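PDB 3GZ5: MutT/nudix family protein from Shewanella oneidensis, which acts as an ADP-ribose-dependent transcriptional regulator of NAD metabolism, pairing a NUDIX domain with a DNA-binding winged-helix domain. Local coordinates for residues B[76-84]-B[117-128]; B[109-117]-B[164-172]. All coordinates share one frame; numbering follows the deposited sequence.

Contact 1: residues B[76-84]-B[117-128]. With NA (sodium ion), chain D.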
ATOM      1  N   LEU B  76      -7.695   4.805 -17.940  1.00 45.21           N
ATOM      2  CA  LEU B  76      -8.864   5.548 -17.451  1.00 45.57           C
ATOM      3  C   LEU B  76      -9.372   6.598 -18.449  1.00 45.42           C
ATOM      4  O   LEU B  76     -10.580   6.740 -18.635  1.00 45.71           O
ATOM      5  CB  LEU B  76      -8.629   6.152 -16.051  1.00 44.91           C
ATOM      6  CG  LEU B  76      -8.577   5.105 -14.927  1.00 46.04           C
ATOM      7  CD1 LEU B  76      -8.088   5.673 -13.600  1.00 46.13           C
ATOM      8  CD2 LEU B  76      -9.906   4.355 -14.735  1.00 47.59           C
ATOM      9  N   ALA B  77      -8.447   7.300 -19.092  1.00 45.40           N
ATOM     10  CA  ALA B  77      -8.768   8.356 -20.044  1.00 46.14           C
ATOM     11  C   ALA B  77      -9.368   7.803 -21.344  1.00 46.83           C
ATOM     12  O   ALA B  77     -10.131   8.493 -22.009  1.00 46.73           O
ATOM     13  CB  ALA B  77      -7.529   9.191 -20.341  1.00 45.26           C
ATOM     14  N   GLU B  78      -8.995   6.569 -21.693  1.00 47.46           N
ATOM     15  CA  GLU B  78      -9.564   5.832 -22.837  1.00 48.17           C
ATOM     16  C   GLU B  78     -11.046   5.525 -22.644  1.00 48.68           C
ATOM     17  O   GLU B  78     -11.766   5.245 -23.613  1.00 49.09           O
ATOM     18  CB  GLU B  78      -8.803   4.519 -23.050  1.00 47.84           C
ATOM     19  CG  GLU B  78      -7.425   4.707 -23.657  1.00 48.72           C
ATOM     20  CD  GLU B  78      -6.678   3.418 -23.861  1.00 49.68           C
ATOM     21  OE1 GLU B  78      -7.022   2.392 -23.256  1.00 52.62           O
ATOM     22  OE2 GLU B  78      -5.701   3.427 -24.621  1.00 53.24           O
ATOM     23  N   LYS B  79     -11.485   5.585 -21.391  1.00 48.98           N
ATOM     24  CA  LYS B  79     -12.859   5.287 -21.004  1.00 49.61           C
ATOM     25  C   LYS B  79     -13.645   6.536 -20.614  1.00 49.79           C
ATOM     26  O   LYS B  79     -14.858   6.588 -20.830  1.00 50.51           O
ATOM     27  CB  LYS B  79     -12.897   4.284 -19.824  1.00 50.21           C
ATOM     28  CG  LYS B  79     -12.213   2.972 -20.096  1.00 50.80           C
ATOM     29  CD  LYS B  79     -13.012   2.197 -21.136  1.00 54.38           C
ATOM     30  CE  LYS B  79     -12.111   1.513 -22.145  1.00 57.31           C
ATOM     31  NZ  LYS B  79     -12.914   0.609 -23.018  1.00 61.94           N
ATOM     32  N   THR B  80     -12.969   7.525 -20.027  1.00 49.10           N
ATOM     33  CA  THR B  80     -13.647   8.669 -19.402  1.00 47.62           C
ATOM     34  C   THR B  80     -13.360   9.988 -20.101  1.00 47.09           C
ATOM     35  O   THR B  80     -14.089  10.975 -19.890  1.00 46.90           O
ATOM     36  CB  THR B  80     -13.218   8.860 -17.930  1.00 47.63           C
ATOM     37  OG1 THR B  80     -11.802   9.046 -17.882  1.00 46.31           O
ATOM     38  CG2 THR B  80     -13.581   7.662 -17.085  1.00 47.70           C
ATOM     39  N   ALA B  81     -12.285  10.020 -20.892  1.00 45.65           N
ATOM     40  CA  ALA B  81     -11.797  11.264 -21.493  1.00 45.20           C
ATOM     41  C   ALA B  81     -11.230  12.290 -20.489  1.00 44.67           C
ATOM     42  O   ALA B  81     -11.065  13.456 -20.815  1.00 44.89           O
ATOM     43  CB  ALA B  81     -12.888  11.893 -22.341  1.00 45.13           C
ATOM     44  N   VAL B  82     -10.945  11.853 -19.268  1.00 44.80           N
ATOM     45  CA  VAL B  82     -10.409  12.720 -18.210  1.00 44.85           C
ATOM     46  C   VAL B  82      -9.347  11.961 -17.434  1.00 43.99           C
ATOM     47  O   VAL B  82      -9.523  10.773 -17.135  1.00 43.67           O
ATOM     48  CB  VAL B  82     -11.477  13.080 -17.112  1.00 45.46           C
ATOM     49  CG1 VAL B  82     -11.081  14.363 -16.348  1.00 47.23           C
ATOM     50  CG2 VAL B  82     -12.863  13.215 -17.661  1.00 46.35           C
ATOM     51  N   VAL B  83      -8.278  12.657 -17.063  1.00 42.83           N
ATOM     52  CA  VAL B  83      -7.357  12.155 -16.076  1.00 42.33           C
ATOM     53  C   VAL B  83      -7.970  12.446 -14.674  1.00 41.83           C
ATOM     54  O   VAL B  83      -8.266  13.592 -14.354  1.00 42.03           O
ATOM     55  CB  VAL B  83      -5.951  12.798 -16.263  1.00 43.13           C
ATOM     56  CG1 VAL B  83      -4.975  12.323 -15.180  1.00 41.81           C
ATOM     57  CG2 VAL B  83      -5.403  12.492 -17.687  1.00 43.57           C
ATOM     58  N   PRO B  84      -8.187  11.411 -13.849  1.00 41.30           N
ATOM     59  CA  PRO B  84      -8.793  11.657 -12.513  1.00 40.72           C
ATOM     60  C   PRO B  84      -7.865  12.493 -11.627  1.00 39.45           C
ATOM     61  O   PRO B  84      -6.650  12.396 -11.781  1.00 39.39           O
ATOM     62  CB  PRO B  84      -8.948  10.260 -11.909  1.00 40.56           C
ATOM     63  CG  PRO B  84      -8.668   9.297 -13.010  1.00 42.43           C
ATOM     64  CD  PRO B  84      -7.846   9.997 -14.058  1.00 41.30           C
ATOM     65  N   ALA B 117     -17.647  15.409 -14.194  1.00 62.81           N
ATOM     66  CA  ALA B 117     -16.424  15.623 -14.970  1.00 64.03           C
ATOM     67  C   ALA B 117     -16.356  14.697 -16.189  1.00 65.00           C
ATOM     68  O   ALA B 117     -15.737  15.040 -17.199  1.00 65.04           O
ATOM     69  CB  ALA B 117     -15.198  15.436 -14.094  1.00 63.90           C
ATOM     70  N   CYS B 118     -17.019  13.543 -16.106  1.00 66.38           N
ATOM     71  CA  CYS B 118     -16.946  12.547 -17.172  1.00 67.66           C
ATOM     72  C   CYS B 118     -18.263  11.872 -17.583  1.00 69.42           C
ATOM     73  O   CYS B 118     -18.282  11.179 -18.605  1.00 69.54           O
ATOM     74  CB  CYS B 118     -15.972  11.455 -16.771  1.00 67.84           C
ATOM     75  SG  CYS B 118     -16.769  10.192 -15.819  1.00 65.01           S
ATOM     76  N   GLN B 119     -19.334  12.027 -16.791  1.00 71.15           N
ATOM     77  CA  GLN B 119     -20.683  11.581 -17.202  1.00 72.82           C
ATOM     78  C   GLN B 119     -21.140  12.309 -18.472  1.00 73.70           C
ATOM     79  O   GLN B 119     -21.927  11.770 -19.260  1.00 73.87           O
ATOM     80  CB  GLN B 119     -21.713  11.767 -16.081  1.00 73.07           C
ATOM     81  CG  GLN B 119     -23.161  11.357 -16.445  1.00 74.82           C
ATOM     82  CD  GLN B 119     -23.346   9.849 -16.735  1.00 76.76           C
ATOM     83  OE1 GLN B 119     -24.203   9.465 -17.538  1.00 76.91           O
ATOM     84  NE2 GLN B 119     -22.555   9.003 -16.077  1.00 76.84           N
ATOM     85  N   ILE B 120     -20.638  13.534 -18.650  1.00 74.77           N
ATOM     86  CA  ILE B 120     -20.754  14.282 -19.915  1.00 75.81           C
ATOM     87  C   ILE B 120     -20.115  13.586 -21.148  1.00 76.17           C
ATOM     88  O   ILE B 120     -20.466  13.906 -22.287  1.00 76.43           O
ATOM     89  CB  ILE B 120     -20.165  15.726 -19.780  1.00 75.90           C
ATOM     90  CG1 ILE B 120     -18.759  15.699 -19.150  1.00 76.12           C
ATOM     91  CG2 ILE B 120     -21.136  16.646 -19.004  1.00 76.60           C
ATOM     92  CD1 ILE B 120     -17.912  16.953 -19.399  1.00 76.65           C
ATOM     93  N   GLN B 121     -19.187  12.651 -20.917  1.00 76.60           N
ATOM     94  CA  GLN B 121     -18.410  11.999 -21.997  1.00 76.86           C
ATOM     95  C   GLN B 121     -18.577  10.478 -22.014  1.00 76.84           C
ATOM     96  O   GLN B 121     -17.753   9.776 -22.621  1.00 76.96           O
ATOM     97  CB  GLN B 121     -16.909  12.335 -21.860  1.00 76.78           C
ATOM     98  CG  GLN B 121     -16.552  13.822 -21.961  1.00 77.46           C
ATOM     99  CD  GLN B 121     -15.619  14.288 -20.839  1.00 78.54           C
ATOM    100  OE1 GLN B 121     -15.317  13.533 -19.920  1.00 79.49           O
ATOM    101  NE2 GLN B 121     -15.168  15.538 -20.909  1.00 78.06           N
ATOM    102  N   ILE B 122     -19.647   9.990 -21.373  1.00 76.77           N
ATOM    103  CA  ILE B 122     -19.802   8.573 -20.988  1.00 76.79           C
ATOM    104  C   ILE B 122     -21.261   8.099 -21.104  1.00 76.72           C
ATOM    105  O   ILE B 122     -21.567   6.900 -20.969  1.00 75.59           O
ATOM    106  CB  ILE B 122     -19.307   8.343 -19.521  1.00 77.03           C
ATOM    107  CG1 ILE B 122     -18.539   7.036 -19.376  1.00 77.47           C
ATOM    108  CG2 ILE B 122     -20.456   8.378 -18.516  1.00 77.64           C
ATOM    109  CD1 ILE B 122     -17.884   6.916 -18.031  1.00 77.36           C
ATOM    110  N   ALA B 123     -22.161   9.053 -21.324  1.00 76.92           N
ATOM    111  CA  ALA B 123     -23.545   8.737 -21.657  1.00 77.25           C
ATOM    112  C   ALA B 123     -23.546   7.999 -22.997  1.00 77.04           C
ATOM    113  O   ALA B 123     -24.137   6.921 -23.135  1.00 76.75           O
ATOM    114  CB  ALA B 123     -24.373  10.028 -21.755  1.00 77.35           C
ATOM    115  N   SER B 124     -22.823   8.593 -23.949  1.00 76.82           N
ATOM    116  CA  SER B 124     -22.745   8.174 -25.346  1.00 76.53           C
ATOM    117  C   SER B 124     -21.964   6.872 -25.630  1.00 76.19           C
ATOM    118  O   SER B 124     -21.565   6.629 -26.783  1.00 75.82           O
ATOM    119  CB  SER B 124     -22.121   9.325 -26.153  1.00 77.14           C
ATOM    120  OG  SER B 124     -20.967   9.859 -25.502  1.00 76.83           O
ATOM    121  N   VAL B 125     -21.758   6.043 -24.597  1.00 75.45           N
ATOM    122  CA  VAL B 125     -20.914   4.842 -24.689  1.00 74.57           C
ATOM    123  C   VAL B 125     -21.543   3.695 -23.903  1.00 74.08           C
ATOM    124  O   VAL B 125     -21.778   3.831 -22.706  1.00 73.95           O
ATOM    125  CB  VAL B 125     -19.469   5.107 -24.157  1.00 74.76           C
ATOM    126  CG1 VAL B 125     -18.625   3.838 -24.225  1.00 74.23           C
ATOM    127  CG2 VAL B 125     -18.779   6.258 -24.931  1.00 74.16           C
ATOM    128  N   SER B 126     -21.787   2.565 -24.568  1.00 73.31           N
ATOM    129  CA  SER B 126     -22.591   1.468 -23.985  1.00 72.75           C
ATOM    130  C   SER B 126     -21.833   0.360 -23.234  1.00 71.97           C
ATOM    131  O   SER B 126     -22.439  -0.434 -22.510  1.00 71.47           O
ATOM    132  CB  SER B 126     -23.521   0.849 -25.047  1.00 72.78           C
ATOM    133  OG  SER B 126     -22.838   0.616 -26.271  1.00 73.24           O
ATOM    134  N   ASP B 127     -20.519   0.301 -23.397  1.00 71.62           N
ATOM    135  CA  ASP B 127     -19.723  -0.706 -22.685  1.00 71.10           C
ATOM    136  C   ASP B 127     -18.958  -0.115 -21.490  1.00 70.53           C
ATOM    137  O   ASP B 127     -18.126  -0.794 -20.878  1.00 70.25           O
ATOM    138  CB  ASP B 127     -18.784  -1.432 -23.654  1.00 71.24           C
ATOM    139  CG  ASP B 127     -17.705  -0.535 -24.195  1.00 71.67           C
ATOM    140  OD1 ASP B 127     -17.975   0.669 -24.428  1.00 72.64           O
ATOM    141  OD2 ASP B 127     -16.578  -1.038 -24.382  1.00 73.50           O
ATOM    142  N   VAL B 128     -19.250   1.154 -21.183  1.00 70.19           N
ATOM    143  CA  VAL B 128     -18.712   1.866 -20.005  1.00 69.47           C
ATOM    144  C   VAL B 128     -19.840   2.534 -19.200  1.00 68.36           C
ATOM    145  O   VAL B 128     -20.570   3.388 -19.722  1.00 69.90           O
ATOM    146  CB  VAL B 128     -17.655   2.953 -20.396  1.00 69.52           C
ATOM    147  CG1 VAL B 128     -16.966   3.500 -19.155  1.00 68.78           C
ATOM    148  CG2 VAL B 128     -16.622   2.394 -21.373  1.00 70.15           C
TER
HETATM  149 NA    NA D 238     -22.127   4.742 -20.700  1.00 72.87          NA
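Val82 and Cys118 make the apolar centre of this contact: one methyl, CG2 of Val82, reaches CB of Cys118 at 3.7 Å and also rests on the carbonyl oxygen of Ala117. Beside it Thr80 presents CB to CB of Cys118 at 4.0 Å. Further up the helix, the bent aliphatic chain of Lys79 passes obliquely over Val128, CD lying 3.6 Å from CG2 of Val128. Leu40 of strand 36-43 backs Thr80, Ile122 and Val128.

The clear hydrogen bonds run within the segments. Thr80 holds OG1 between its backbone N and carbonyl carbon (chi1 58°), which directs the hydroxyl back to Leu76 O at 2.7 Å, from well above the carbonyl plane; that oxygen also accepts from the backbone N of Lys79 and of Thr80. OG1 in turn accepts from Val82 N at 3.2 Å with an N-H...O angle of 158°, an ST turn that spans Ala81 and its positive phi of 67°. An alanine here removes the hydroxyl that Val82 N donates to, and the turn would probably be freer to shift, easing the seat of Val82 against Cys118.

No salt bridge forms: Lys79 NZ is 4.2 Å from Asp127 OD2, near enough for a weak attraction at most. The same loop curls round a sodium ion held by three backbone carbonyls, Ile122 O and Val125 O at 2.2 Å and Val128 O at 2.3 Å.

By sequence, helix 68-80 and its exit appear to align with the end of a degenerate Nudix signature, Ala81 apparently standing at the usual glycine and Val82 at the closing aliphatic position; the contact packs this end of the Nudix helix on the loop entering strand 128-132.

Contact 2: residues B[109-117]-B[164-172]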
ATOM      1  N   TYR B 109      -4.934  -0.173  -8.904  1.00 38.49           N
ATOM      2  CA  TYR B 109      -4.970   1.201  -8.419  1.00 38.34           C
ATOM      3  C   TYR B 109      -6.370   1.522  -7.902  1.00 39.26           C
ATOM      4  O   TYR B 109      -7.354   0.891  -8.350  1.00 38.03           O
ATOM      5  CB  TYR B 109      -4.645   2.180  -9.560  1.00 38.51           C
ATOM      6  CG  TYR B 109      -3.170   2.203  -9.926  1.00 37.54           C
ATOM      7  CD1 TYR B 109      -2.343   3.227  -9.471  1.00 37.49           C
ATOM      8  CD2 TYR B 109      -2.607   1.190 -10.682  1.00 36.91           C
ATOM      9  CE1 TYR B 109      -0.985   3.253  -9.774  1.00 38.11           C
ATOM     10  CE2 TYR B 109      -1.235   1.191 -10.985  1.00 38.52           C
ATOM     11  CZ  TYR B 109      -0.442   2.227 -10.534  1.00 38.45           C
ATOM     12  OH  TYR B 109       0.904   2.242 -10.819  1.00 42.55           O
ATOM     13  N   THR B 110      -6.436   2.467  -6.947  1.00 38.42           N
ATOM     14  CA  THR B 110      -7.679   3.152  -6.589  1.00 39.64           C
ATOM     15  C   THR B 110      -7.660   4.552  -7.164  1.00 38.87           C
ATOM     16  O   THR B 110      -6.630   5.232  -7.133  1.00 38.17           O
ATOM     17  CB  THR B 110      -7.905   3.312  -5.053  1.00 40.30           C
ATOM     18  OG1 THR B 110      -7.787   2.048  -4.414  1.00 42.30           O
ATOM     19  CG2 THR B 110      -9.346   3.829  -4.786  1.00 41.68           C
ATOM     20  N   ALA B 111      -8.798   4.985  -7.686  1.00 38.27           N
ATOM     21  CA  ALA B 111      -8.917   6.348  -8.121  1.00 38.70           C
ATOM     22  C   ALA B 111     -10.225   7.003  -7.675  1.00 38.73           C
ATOM     23  O   ALA B 111     -11.214   6.319  -7.364  1.00 38.75           O
ATOM     24  CB  ALA B 111      -8.720   6.453  -9.678  1.00 39.14           C
ATOM     25  N   LEU B 112     -10.216   8.333  -7.671  1.00 39.03           N
ATOM     26  CA  LEU B 112     -11.383   9.141  -7.347  1.00 39.72           C
ATOM     27  C   LEU B 112     -11.530  10.297  -8.322  1.00 40.60           C
ATOM     28  O   LEU B 112     -10.553  10.963  -8.682  1.00 40.09           O
ATOM     29  CB  LEU B 112     -11.297   9.677  -5.902  1.00 39.55           C
ATOM     30  CG  LEU B 112     -11.361   8.734  -4.683  1.00 40.24           C
ATOM     31  CD1 LEU B 112     -11.277   9.511  -3.352  1.00 38.84           C
ATOM     32  CD2 LEU B 112     -12.664   7.946  -4.704  1.00 41.80           C
ATOM     33  N   MET B 113     -12.755  10.529  -8.765  1.00 41.85           N
ATOM     34  CA  MET B 113     -13.057  11.707  -9.570  1.00 43.30           C
ATOM     35  C   MET B 113     -14.495  12.133  -9.342  1.00 44.30           C
ATOM     36  O   MET B 113     -15.278  11.380  -8.782  1.00 44.04           O
ATOM     37  CB  MET B 113     -12.824  11.444 -11.054  1.00 43.13           C
ATOM     38  CG  MET B 113     -13.829  10.517 -11.773  1.00 44.97           C
ATOM     39  SD  MET B 113     -13.498  10.616 -13.566  1.00 47.41           S
ATOM     40  CE  MET B 113     -14.414   9.246 -14.140  1.00 46.83           C
ATOM     41  N   SER B 114     -14.853  13.330  -9.792  1.00 45.70           N
ATOM     42  CA  SER B 114     -16.251  13.732  -9.702  1.00 47.81           C
ATOM     43  C   SER B 114     -17.068  13.135 -10.848  1.00 48.96           C
ATOM     44  O   SER B 114     -16.598  12.988 -11.982  1.00 48.38           O
ATOM     45  CB  SER B 114     -16.400  15.248  -9.678  1.00 47.32           C
ATOM     46  OG  SER B 114     -16.517  15.732 -10.999  1.00 48.56           O
ATOM     47  N   TYR B 115     -18.308  12.811 -10.529  1.00 51.26           N
ATOM     48  CA  TYR B 115     -19.252  12.219 -11.471  1.00 53.52           C
ATOM     49  C   TYR B 115     -19.495  13.017 -12.764  1.00 54.90           C
ATOM     50  O   TYR B 115     -19.476  12.426 -13.838  1.00 55.17           O
ATOM     51  CB  TYR B 115     -20.562  11.929 -10.731  1.00 53.22           C
ATOM     52  CG  TYR B 115     -21.667  11.359 -11.575  1.00 54.60           C
ATOM     53  CD1 TYR B 115     -21.771   9.985 -11.786  1.00 55.32           C
ATOM     54  CD2 TYR B 115     -22.640  12.192 -12.139  1.00 55.50           C
ATOM     55  CE1 TYR B 115     -22.801   9.457 -12.544  1.00 55.26           C
ATOM     56  CE2 TYR B 115     -23.674  11.668 -12.905  1.00 55.98           C
ATOM     57  CZ  TYR B 115     -23.749  10.308 -13.101  1.00 54.57           C
ATOM     58  OH  TYR B 115     -24.783   9.792 -13.843  1.00 54.53           O
ATOM     59  N   GLN B 116     -19.706  14.334 -12.676  1.00 57.34           N
ATOM     60  CA  GLN B 116     -20.057  15.138 -13.872  1.00 60.11           C
ATOM     61  C   GLN B 116     -18.856  15.557 -14.733  1.00 61.35           C
ATOM     62  O   GLN B 116     -19.028  15.996 -15.875  1.00 61.61           O
ATOM     63  CB  GLN B 116     -20.914  16.364 -13.523  1.00 60.55           C
ATOM     64  CG  GLN B 116     -22.458  16.137 -13.589  1.00 63.53           C
ATOM     65  CD  GLN B 116     -22.984  15.748 -14.991  1.00 66.69           C
ATOM     66  OE1 GLN B 116     -22.512  16.254 -16.027  1.00 66.23           O
ATOM     67  NE2 GLN B 116     -23.975  14.841 -15.018  1.00 67.32           N
ATOM     68  N   ALA B 117     -17.647  15.409 -14.194  1.00 62.81           N
ATOM     69  CA  ALA B 117     -16.424  15.623 -14.970  1.00 64.03           C
ATOM     70  C   ALA B 117     -16.356  14.697 -16.189  1.00 65.00           C
ATOM     71  O   ALA B 117     -15.737  15.040 -17.199  1.00 65.04           O
ATOM     72  CB  ALA B 117     -15.198  15.436 -14.094  1.00 63.90           C
ATOM     73  N   LEU B 164      -8.660  13.631   4.008  1.00 40.40           N
ATOM     74  CA  LEU B 164      -9.796  14.232   3.295  1.00 39.42           C
ATOM     75  C   LEU B 164      -9.768  13.850   1.822  1.00 39.13           C
ATOM     76  O   LEU B 164     -10.396  14.496   0.989  1.00 38.63           O
ATOM     77  CB  LEU B 164      -9.787  15.765   3.438  1.00 40.06           C
ATOM     78  CG  LEU B 164      -9.842  16.383   4.840  1.00 41.06           C
ATOM     79  CD1 LEU B 164      -9.754  17.902   4.774  1.00 41.05           C
ATOM     80  CD2 LEU B 164     -11.139  15.987   5.554  1.00 40.34           C
ATOM     81  N   VAL B 165      -9.033  12.776   1.520  1.00 38.94           N
ATOM     82  CA  VAL B 165      -9.037  12.134   0.222  1.00 38.67           C
ATOM     83  C   VAL B 165     -10.474  11.874  -0.319  1.00 38.96           C
ATOM     84  O   VAL B 165     -10.702  12.030  -1.531  1.00 39.03           O
ATOM     85  CB  VAL B 165      -8.124  10.841   0.224  1.00 39.10           C
ATOM     86  CG1 VAL B 165      -8.362   9.981  -0.989  1.00 37.95           C
ATOM     87  CG2 VAL B 165      -6.605  11.219   0.331  1.00 39.04           C
ATOM     88  N   PRO B 166     -11.458  11.498   0.548  1.00 37.79           N
ATOM     89  CA  PRO B 166     -12.809  11.433  -0.057  1.00 37.32           C
ATOM     90  C   PRO B 166     -13.320  12.700  -0.749  1.00 37.21           C
ATOM     91  O   PRO B 166     -14.209  12.605  -1.556  1.00 37.71           O
ATOM     92  CB  PRO B 166     -13.711  11.030   1.115  1.00 37.06           C
ATOM     93  CG  PRO B 166     -12.770  10.228   2.012  1.00 36.71           C
ATOM     94  CD  PRO B 166     -11.480  11.039   1.954  1.00 37.50           C
ATOM     95  N   GLY B 167     -12.754  13.872  -0.474  1.00 37.43           N
ATOM     96  CA  GLY B 167     -13.166  15.059  -1.198  1.00 36.44           C
ATOM     97  C   GLY B 167     -12.991  14.983  -2.704  1.00 36.93           C
ATOM     98  O   GLY B 167     -13.722  15.643  -3.446  1.00 36.27           O
ATOM     99  N   PHE B 168     -12.037  14.166  -3.163  1.00 37.57           N
ATOM    100  CA  PHE B 168     -11.776  13.997  -4.605  1.00 38.26           C
ATOM    101  C   PHE B 168     -12.920  13.359  -5.402  1.00 39.02           C
ATOM    102  O   PHE B 168     -12.985  13.536  -6.613  1.00 39.40           O
ATOM    103  CB  PHE B 168     -10.435  13.265  -4.844  1.00 37.96           C
ATOM    104  CG  PHE B 168      -9.240  14.095  -4.504  1.00 35.94           C
ATOM    105  CD1 PHE B 168      -8.902  15.193  -5.284  1.00 37.02           C
ATOM    106  CD2 PHE B 168      -8.457  13.796  -3.405  1.00 35.09           C
ATOM    107  CE1 PHE B 168      -7.797  15.978  -4.974  1.00 37.90           C
ATOM    108  CE2 PHE B 168      -7.331  14.576  -3.082  1.00 35.59           C
ATOM    109  CZ  PHE B 168      -7.010  15.662  -3.858  1.00 37.47           C
ATOM    110  N   ALA B 169     -13.822  12.647  -4.718  1.00 39.87           N
ATOM    111  CA  ALA B 169     -15.046  12.099  -5.332  1.00 40.77           C
ATOM    112  C   ALA B 169     -16.145  13.143  -5.604  1.00 41.74           C
ATOM    113  O   ALA B 169     -17.158  12.825  -6.229  1.00 41.79           O
ATOM    114  CB  ALA B 169     -15.601  10.960  -4.479  1.00 40.57           C
ATOM    115  N   LEU B 170     -15.936  14.385  -5.148  1.00 43.39           N
ATOM    116  CA  LEU B 170     -16.949  15.460  -5.261  1.00 44.44           C
ATOM    117  C   LEU B 170     -16.628  16.464  -6.348  1.00 44.95           C
ATOM    118  O   LEU B 170     -15.470  16.650  -6.688  1.00 44.92           O
ATOM    119  CB  LEU B 170     -17.063  16.212  -3.934  1.00 43.83           C
ATOM    120  CG  LEU B 170     -17.306  15.316  -2.738  1.00 43.42           C
ATOM    121  CD1 LEU B 170     -17.105  16.119  -1.432  1.00 42.42           C
ATOM    122  CD2 LEU B 170     -18.690  14.742  -2.871  1.00 40.98           C
ATOM    123  N   SER B 171     -17.635  17.128  -6.903  1.00 46.33           N
ATOM    124  CA  SER B 171     -17.293  18.211  -7.819  1.00 48.07           C
ATOM    125  C   SER B 171     -16.809  19.410  -7.014  1.00 48.65           C
ATOM    126  O   SER B 171     -17.177  19.590  -5.843  1.00 49.08           O
ATOM    127  CB  SER B 171     -18.405  18.545  -8.819  1.00 48.17           C
ATOM    128  OG  SER B 171     -19.596  18.910  -8.164  1.00 50.75           O
ATOM    129  N   GLU B 172     -15.928  20.183  -7.625  1.00 49.08           N
ATOM    130  CA  GLU B 172     -15.327  21.328  -6.980  1.00 50.00           C
ATOM    131  C   GLU B 172     -16.026  22.578  -7.529  1.00 49.17           C
ATOM    132  O   GLU B 172     -16.288  22.638  -8.731  1.00 49.68           O
ATOM    133  CB  GLU B 172     -13.831  21.348  -7.295  1.00 50.52           C
ATOM    134  CG  GLU B 172     -12.931  21.544  -6.087  1.00 54.84           C
ATOM    135  CD  GLU B 172     -12.416  20.245  -5.471  1.00 59.85           C
ATOM    136  OE1 GLU B 172     -13.056  19.165  -5.619  1.00 63.55           O
ATOM    137  OE2 GLU B 172     -11.355  20.312  -4.815  1.00 60.96           O
TER
HETATM  138  O   HOH W   1     -19.144  13.470  -7.857  1.00 40.28           O
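Met113 and Ala169 bring the two backbones close, their CA atoms 4.7 Å apart, yet no direct hydrogen bond joins the segments. Instead, Ala169 CA approaches Met113 O at 3.5 Å in a CA-H...O contact (149° at the hydrogen), and one water ties the two segments together: it accepts from Tyr115 N at 2.9 Å and donates to Ala169 O at 2.6 Å. Thr31 OG1 of strand 22-33 is hydrogen-bonded to Met113 O and only weakly to Ala169 O, which the water serves.

Among the side chains Leu112 does most of the work. Its CG lies anti to the carbonyl carbon (chi1 -67°), and the extended chain sends CD1 into the 3-10 turn, 3.2 Å from Val165 O, whose hydrogen bond is from Phe168 N. The same methyl meets CG1 of Val165 at 3.8 Å, the two side chains crossing nearly at right angles. Nearer the backbone, Leu112 CB abuts Phe168 CB at 3.8 Å, while the Phe168 ring leads away to meet Tyr86.

Ser114 closes the other end, its CB 3.4 Å from Leu170 O and its flank against Ser171 CB. Its OG accepts a weak bond from Ala117 N, capping the turn into helix 116-119. Tyr115 turns off to stack on His33.

The 3-10 segment 165-169, whose Pro166 also touches helix 176-187, thus fits against the end of strand 104-112: a mainly apolar, water-bridged junction between the NUDIX sheet and the winged-helix part of the chain.

Overall arrangement
Both contacts use helix 116-119 and share Ala117, which packs across contact 1 but in contact 2 merely gives the weak capping bond to Ser114. Contact 2 is the more buried, its centre about 6 Å from the centre of the chain, against about 14 Å for the centre of the partly buried contact 1. Met113 is the joint: pointing away from 164-172, it sends CE to Thr80 CG2 at 3.4 Å, so strand 104-112 exits with 76-84 on one flank and the 3-10 segment on another. Contact 1 stays within the NUDIX domain and adjoins a carbonyl-bound sodium ion; contact 2 links that domain to the winged-helix region through leucine packing and a bridging water.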